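Local coordinates for general negative regulator of transcription subunit 4 (Saccharomyces cerevisiae, PDB 5AIE), which acts, through the zinc-binding RING domain described here, as an E3 ubiquitin-protein ligase of the CCR4-NOT complex, whose NOT subcomplex negatively regulates transcription of many genes, at residues A[8-13]-A[29-34]; A[24-29]-A[49-54]. All coordinates share one frame; numbering follows the deposited sequence.

Interaction 1: A[8-13]-A[29-34]; sequences PLCIEP and QICQFC. With ZN (zinc ion), chain C.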
loop_
_atom_site.group_PDB
_atom_site.type_symbol
_atom_site.label_atom_id
_atom_site.label_comp_id
_atom_site.label_asym_id
_atom_site.label_seq_id
_atom_site.Cartn_x
_atom_site.Cartn_y
_atom_site.Cartn_z
ATOM N N PRO A 8 12.187 7.800 9.654
ATOM C CA PRO A 8 11.252 7.599 8.541
ATOM C C PRO A 8 9.925 6.969 8.961
ATOM O O PRO A 8 9.037 6.811 8.123
ATOM C CB PRO A 8 12.021 6.659 7.610
ATOM C CG PRO A 8 12.931 5.907 8.515
ATOM C CD PRO A 8 13.334 6.878 9.587
ATOM N N LEU A 9 9.791 6.617 10.236
ATOM C CA LEU A 9 8.583 5.953 10.715
ATOM C C LEU A 9 7.677 6.897 11.502
ATOM O O LEU A 9 6.477 6.980 11.238
ATOM C CB LEU A 9 8.947 4.745 11.580
ATOM C CG LEU A 9 9.895 3.715 10.962
ATOM C CD1 LEU A 9 10.005 2.490 11.855
ATOM C CD2 LEU A 9 9.435 3.327 9.566
ATOM N N CYS A 10 8.252 7.606 12.468
ATOM C CA CYS A 10 7.470 8.476 13.344
ATOM C C CYS A 10 7.732 9.956 13.082
ATOM O O CYS A 10 7.159 10.819 13.752
ATOM C CB CYS A 10 7.762 8.149 14.810
ATOM S SG CYS A 10 9.504 8.280 15.270
ATOM N N ILE A 11 8.588 10.237 12.102
ATOM C CA ILE A 11 8.954 11.604 11.721
ATOM C C ILE A 11 9.396 12.418 12.938
ATOM O O ILE A 11 8.895 13.513 13.194
ATOM C CB ILE A 11 7.790 12.328 11.003
ATOM C CG1 ILE A 11 7.033 11.358 10.094
ATOM C CG2 ILE A 11 8.309 13.505 10.185
ATOM C CD1 ILE A 11 7.861 10.821 8.943
ATOM N N GLU A 12 10.335 11.861 13.696
ATOM C CA GLU A 12 10.873 12.537 14.868
ATOM C C GLU A 12 12.346 12.868 14.667
ATOM O O GLU A 12 13.071 12.111 14.020
ATOM C CB GLU A 12 10.688 11.676 16.120
ATOM C CG GLU A 12 9.251 11.588 16.599
ATOM C CD GLU A 12 8.687 12.939 16.989
ATOM O OE1 GLU A 12 9.411 13.719 17.644
ATOM O OE2 GLU A 12 7.524 13.225 16.634
ATOM N N PRO A 13 12.790 14.011 15.213
ATOM C CA PRO A 13 14.193 14.428 15.138
ATOM C C PRO A 13 15.134 13.384 15.731
ATOM O O PRO A 13 15.026 13.056 16.912
ATOM C CB PRO A 13 14.221 15.718 15.963
ATOM C CG PRO A 13 12.827 16.233 15.901
ATOM C CD PRO A 13 11.951 15.018 15.887
ATOM N N GLN A 29 18.082 3.281 9.263
ATOM C CA GLN A 29 18.042 3.833 10.615
ATOM C C GLN A 29 16.640 4.247 11.056
ATOM O O GLN A 29 15.935 4.960 10.342
ATOM C CB GLN A 29 18.983 5.035 10.723
ATOM C CG GLN A 29 20.456 4.686 10.622
ATOM C CD GLN A 29 21.355 5.878 10.881
ATOM O OE1 GLN A 29 21.432 6.801 10.069
ATOM N NE2 GLN A 29 22.037 5.869 12.022
ATOM N N ILE A 30 16.250 3.794 12.243
ATOM C CA ILE A 30 14.981 4.180 12.851
ATOM C C ILE A 30 15.204 4.586 14.306
ATOM O O ILE A 30 16.278 4.356 14.859
ATOM C CB ILE A 30 13.945 3.040 12.791
ATOM C CG1 ILE A 30 14.454 1.814 13.550
ATOM C CG2 ILE A 30 13.622 2.682 11.347
ATOM C CD1 ILE A 30 13.506 0.636 13.509
ATOM N N CYS A 31 14.190 5.189 14.921
ATOM C CA CYS A 31 14.294 5.631 16.309
ATOM C C CYS A 31 14.426 4.462 17.279
ATOM O O CYS A 31 14.118 3.319 16.940
ATOM C CB CYS A 31 13.084 6.482 16.698
ATOM S SG CYS A 31 13.312 8.258 16.461
ATOM N N GLN A 32 14.881 4.762 18.491
ATOM C CA GLN A 32 15.036 3.752 19.527
ATOM C C GLN A 32 13.677 3.234 19.982
ATOM O O GLN A 32 13.559 2.100 20.446
ATOM C CB GLN A 32 15.812 4.317 20.719
ATOM N N PHE A 33 12.656 4.072 19.841
ATOM C CA PHE A 33 11.300 3.701 20.229
ATOM C C PHE A 33 10.627 2.863 19.144
ATOM O O PHE A 33 9.933 1.893 19.445
ATOM C CB PHE A 33 10.467 4.947 20.532
ATOM C CG PHE A 33 11.029 5.799 21.636
ATOM C CD1 PHE A 33 11.017 5.352 22.947
ATOM C CD2 PHE A 33 11.566 7.047 21.364
ATOM C CE1 PHE A 33 11.533 6.131 23.966
ATOM C CE2 PHE A 33 12.083 7.832 22.378
ATOM C CZ PHE A 33 12.066 7.372 23.681
ATOM N N CYS A 34 10.835 3.242 17.886
ATOM C CA CYS A 34 10.308 2.476 16.762
ATOM C C CYS A 34 10.980 1.110 16.683
ATOM O O CYS A 34 10.358 0.120 16.295
ATOM C CB CYS A 34 10.504 3.235 15.446
ATOM S SG CYS A 34 9.399 4.650 15.219
HETATM ZN ZN ZN C . 10.964 6.418 15.563
#
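Cys10 and Cys34 meet across the contact through a shared zinc ion. Cys10 SG binds the metal at 2.4 Å, and Cys34 SG does so at the same distance from the first turn of helix 32-40, which puts the two sulfurs 3.6 Å apart. Cys10 reaches the ion because its SG stands between its own backbone N and carbonyl carbon (chi1 57°), whereas that of Cys34 lies anti to its carbonyl carbon. Cys7 belongs to the same site. Cys31, the N-cap residue of the helix, lies beside the metal too, but its side chain is too doubtfully placed for a bond to the metal to be claimed.

Apolar contacts flank the metal. Leu9 uses the CD1 branch twice: this methyl lies 3.7 Å from Ile30 CG2 and equally 3.7 Å from Cys34 CB, the Leu9 and Ile30 side chains crossing obliquely. Leu9 CB adds a contact of 3.7 Å to Cys34 SG, so the leucine packs against both Ile30 and the zinc ligand Cys34.

One contact pairs a ring with a backbone oxygen: Pro8 CD approaches Gln29 O to 3.3 Å.

A chain of another protein packs on Leu9, Cys10 and Cys34, and one of its basic side chains forms a salt bridge with Glu12 OE2; such a surface is consistent with the partner-binding face of a RING domain. The chemistry implies that metal coordination, backed by leucine and isoleucine, joins the loop to the helix start in place of polar bonding between the two segments.

Interaction 2: A[24-29]-A[49-54]; sequences CPCGYQ and PACRRK. With ZN (zinc ion), chain D.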
loop_
_atom_site.group_PDB
_atom_site.type_symbol
_atom_site.label_atom_id
_atom_site.label_comp_id
_atom_site.label_asym_id
_atom_site.label_seq_id
_atom_site.Cartn_x
_atom_site.Cartn_y
_atom_site.Cartn_z
ATOM N N CYS A 24 20.479 -2.695 11.992
ATOM C CA CYS A 24 20.580 -3.644 10.890
ATOM C C CYS A 24 21.789 -3.320 10.016
ATOM O O CYS A 24 22.067 -2.152 9.749
ATOM C CB CYS A 24 19.295 -3.628 10.056
ATOM S SG CYS A 24 19.145 -4.970 8.857
ATOM N N PRO A 25 22.522 -4.358 9.577
ATOM C CA PRO A 25 23.711 -4.196 8.726
ATOM C C PRO A 25 23.442 -3.484 7.398
ATOM O O PRO A 25 24.388 -3.040 6.746
ATOM C CB PRO A 25 24.165 -5.642 8.476
ATOM C CG PRO A 25 22.999 -6.502 8.859
ATOM C CD PRO A 25 22.318 -5.763 9.962
ATOM N N CYS A 26 22.176 -3.374 7.005
ATOM C CA CYS A 26 21.822 -2.735 5.742
ATOM C C CYS A 26 22.002 -1.220 5.810
ATOM O O CYS A 26 22.232 -0.571 4.791
ATOM C CB CYS A 26 20.383 -3.073 5.355
ATOM S SG CYS A 26 19.132 -2.325 6.412
ATOM N N GLY A 27 21.886 -0.663 7.011
ATOM C CA GLY A 27 22.098 0.759 7.207
ATOM C C GLY A 27 20.828 1.560 7.418
ATOM O O GLY A 27 20.878 2.778 7.602
ATOM N N TYR A 28 19.686 0.881 7.388
ATOM C CA TYR A 28 18.402 1.542 7.593
ATOM C C TYR A 28 18.258 1.980 9.049
ATOM O O TYR A 28 18.306 1.154 9.960
ATOM C CB TYR A 28 17.253 0.615 7.192
ATOM C CG TYR A 28 15.927 1.316 7.013
ATOM C CD1 TYR A 28 15.723 2.194 5.958
ATOM C CD2 TYR A 28 14.876 1.092 7.893
ATOM C CE1 TYR A 28 14.514 2.837 5.787
ATOM C CE2 TYR A 28 13.660 1.730 7.728
ATOM C CZ TYR A 28 13.486 2.601 6.674
ATOM O OH TYR A 28 12.279 3.238 6.503
ATOM N N GLN A 29 18.082 3.281 9.263
ATOM C CA GLN A 29 18.042 3.833 10.615
ATOM C C GLN A 29 16.640 4.247 11.056
ATOM O O GLN A 29 15.935 4.960 10.342
ATOM C CB GLN A 29 18.983 5.035 10.723
ATOM C CG GLN A 29 20.456 4.686 10.622
ATOM C CD GLN A 29 21.355 5.878 10.881
ATOM O OE1 GLN A 29 21.432 6.801 10.069
ATOM N NE2 GLN A 29 22.037 5.869 12.022
ATOM N N PRO A 49 12.487 -2.867 8.359
ATOM C CA PRO A 49 11.511 -2.404 7.365
ATOM C C PRO A 49 12.077 -2.324 5.947
ATOM O O PRO A 49 11.315 -2.135 4.999
ATOM C CB PRO A 49 11.132 -1.006 7.869
ATOM C CG PRO A 49 11.448 -1.027 9.323
ATOM C CD PRO A 49 12.663 -1.892 9.449
ATOM N N ALA A 50 13.391 -2.460 5.808
ATOM C CA ALA A 50 14.030 -2.382 4.501
ATOM C C ALA A 50 14.276 -3.764 3.902
ATOM O O ALA A 50 13.582 -4.177 2.973
ATOM C CB ALA A 50 15.337 -1.609 4.599
ATOM N N CYS A 51 15.263 -4.476 4.436
ATOM C CA CYS A 51 15.679 -5.753 3.860
ATOM C C CYS A 51 15.094 -6.959 4.592
ATOM O O CYS A 51 15.500 -8.094 4.338
ATOM C CB CYS A 51 17.205 -5.851 3.846
ATOM S SG CYS A 51 17.970 -5.943 5.476
ATOM N N ARG A 52 14.154 -6.705 5.498
ATOM C CA ARG A 52 13.440 -7.758 6.223
ATOM C C ARG A 52 14.354 -8.688 7.019
ATOM O O ARG A 52 13.977 -9.818 7.330
ATOM C CB ARG A 52 12.590 -8.587 5.255
ATOM C CG ARG A 52 11.562 -7.782 4.484
ATOM C CD ARG A 52 10.664 -8.688 3.662
ATOM N NE ARG A 52 9.873 -9.579 4.505
ATOM C CZ ARG A 52 8.678 -9.272 5.000
ATOM N NH1 ARG A 52 8.132 -8.094 4.734
ATOM N NH2 ARG A 52 8.029 -10.144 5.758
ATOM N N ARG A 53 15.549 -8.214 7.352
ATOM C CA ARG A 53 16.485 -9.013 8.134
ATOM C C ARG A 53 16.091 -8.972 9.608
ATOM O O ARG A 53 15.798 -7.906 10.149
ATOM C CB ARG A 53 17.920 -8.512 7.943
ATOM C CG ARG A 53 18.993 -9.569 8.174
ATOM C CD ARG A 53 20.392 -8.986 8.016
ATOM N NE ARG A 53 20.668 -8.552 6.647
ATOM C CZ ARG A 53 21.581 -9.109 5.857
ATOM N NH1 ARG A 53 22.315 -10.122 6.296
ATOM N NH2 ARG A 53 21.767 -8.647 4.627
ATOM N N LYS A 54 16.077 -10.136 10.247
ATOM C CA LYS A 54 15.668 -10.240 11.644
ATOM C C LYS A 54 16.679 -9.587 12.583
ATOM O O LYS A 54 17.889 -9.723 12.401
ATOM C CB LYS A 54 15.466 -11.706 12.033
HETATM ZN ZN ZN D . 17.804 -4.188 7.008
#
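The ring of Tyr28 has the methyl of Ala50 over one face: Ala50 CB lies 4.3 Å from the Tyr28 ring centroid and 28° off the ring normal, a CH-pi contact. Pro49 approaches the ring obliquely, its CB 3.7 Å from Tyr28 CE2, with the two side chains crossing at about a right angle. The tyrosine is brought there by a first torsion that sets CG anti to the backbone N (chi1 -164°). With an alanine here, the Ala50 methyl and the Pro49 ring would probably lose their shared partner and a gap would open between the two loops.

The second flat group is the Arg53 guanidinium. Pro25 CG lies over one of its faces, Cys24 SG approaches obliquely, and Cys51 SG, from Arg53's own segment, lies in plane at its edge; nearer the backbone along the same side chain, Arg53 CD packs 3.7 Å from Pro25 CG.

Between these groups sits a zinc ion. Cys24 SG and Cys26 SG bind it at 2.4 Å each, and Cys51 SG from the opposing segment binds at 2.3 Å; Cys48 completes the four-cysteine site. The 24-29 loop is shaped for this by a type I turn, closed by Gly27 N to Cys24 O at 3.1 Å. A second donor, Tyr28 N, gives a nearly straight hydrogen bond to Cys26 SG (3.4 Å, 162°), so this sulfur is held by both the metal and a backbone N-H.

Four thiolates round one zinc would leave net negative charge, which the N-H bond and the nearby guanidinium would probably temper. Coordination at this four-cysteine site of the RING domain joins the two loops, supplemented by the Tyr28 packing and the Arg53-Pro25 contact.

In the fold
From the N terminus the chain first passes residues 8-13, then 24-29, 29-34 and finally 49-54, so the segments of interactions 1 and 2 alternate and the loops they close cross instead of nesting. Interaction 1 closes the loop between the first zinc ligands and the start of helix 32-40; interaction 2 closes a longer one that holds the whole helix, tying the approach to it to the last residues of this RING fragment. Gln29 belongs to both. This interleaving of two zinc sites is the cross-brace of the RING fold. The contacts lie on opposite sides of the chain's centre, their centres about 14 Å apart, yet they touch where Pro8 CG packs 3.4 Å from Tyr28 OH.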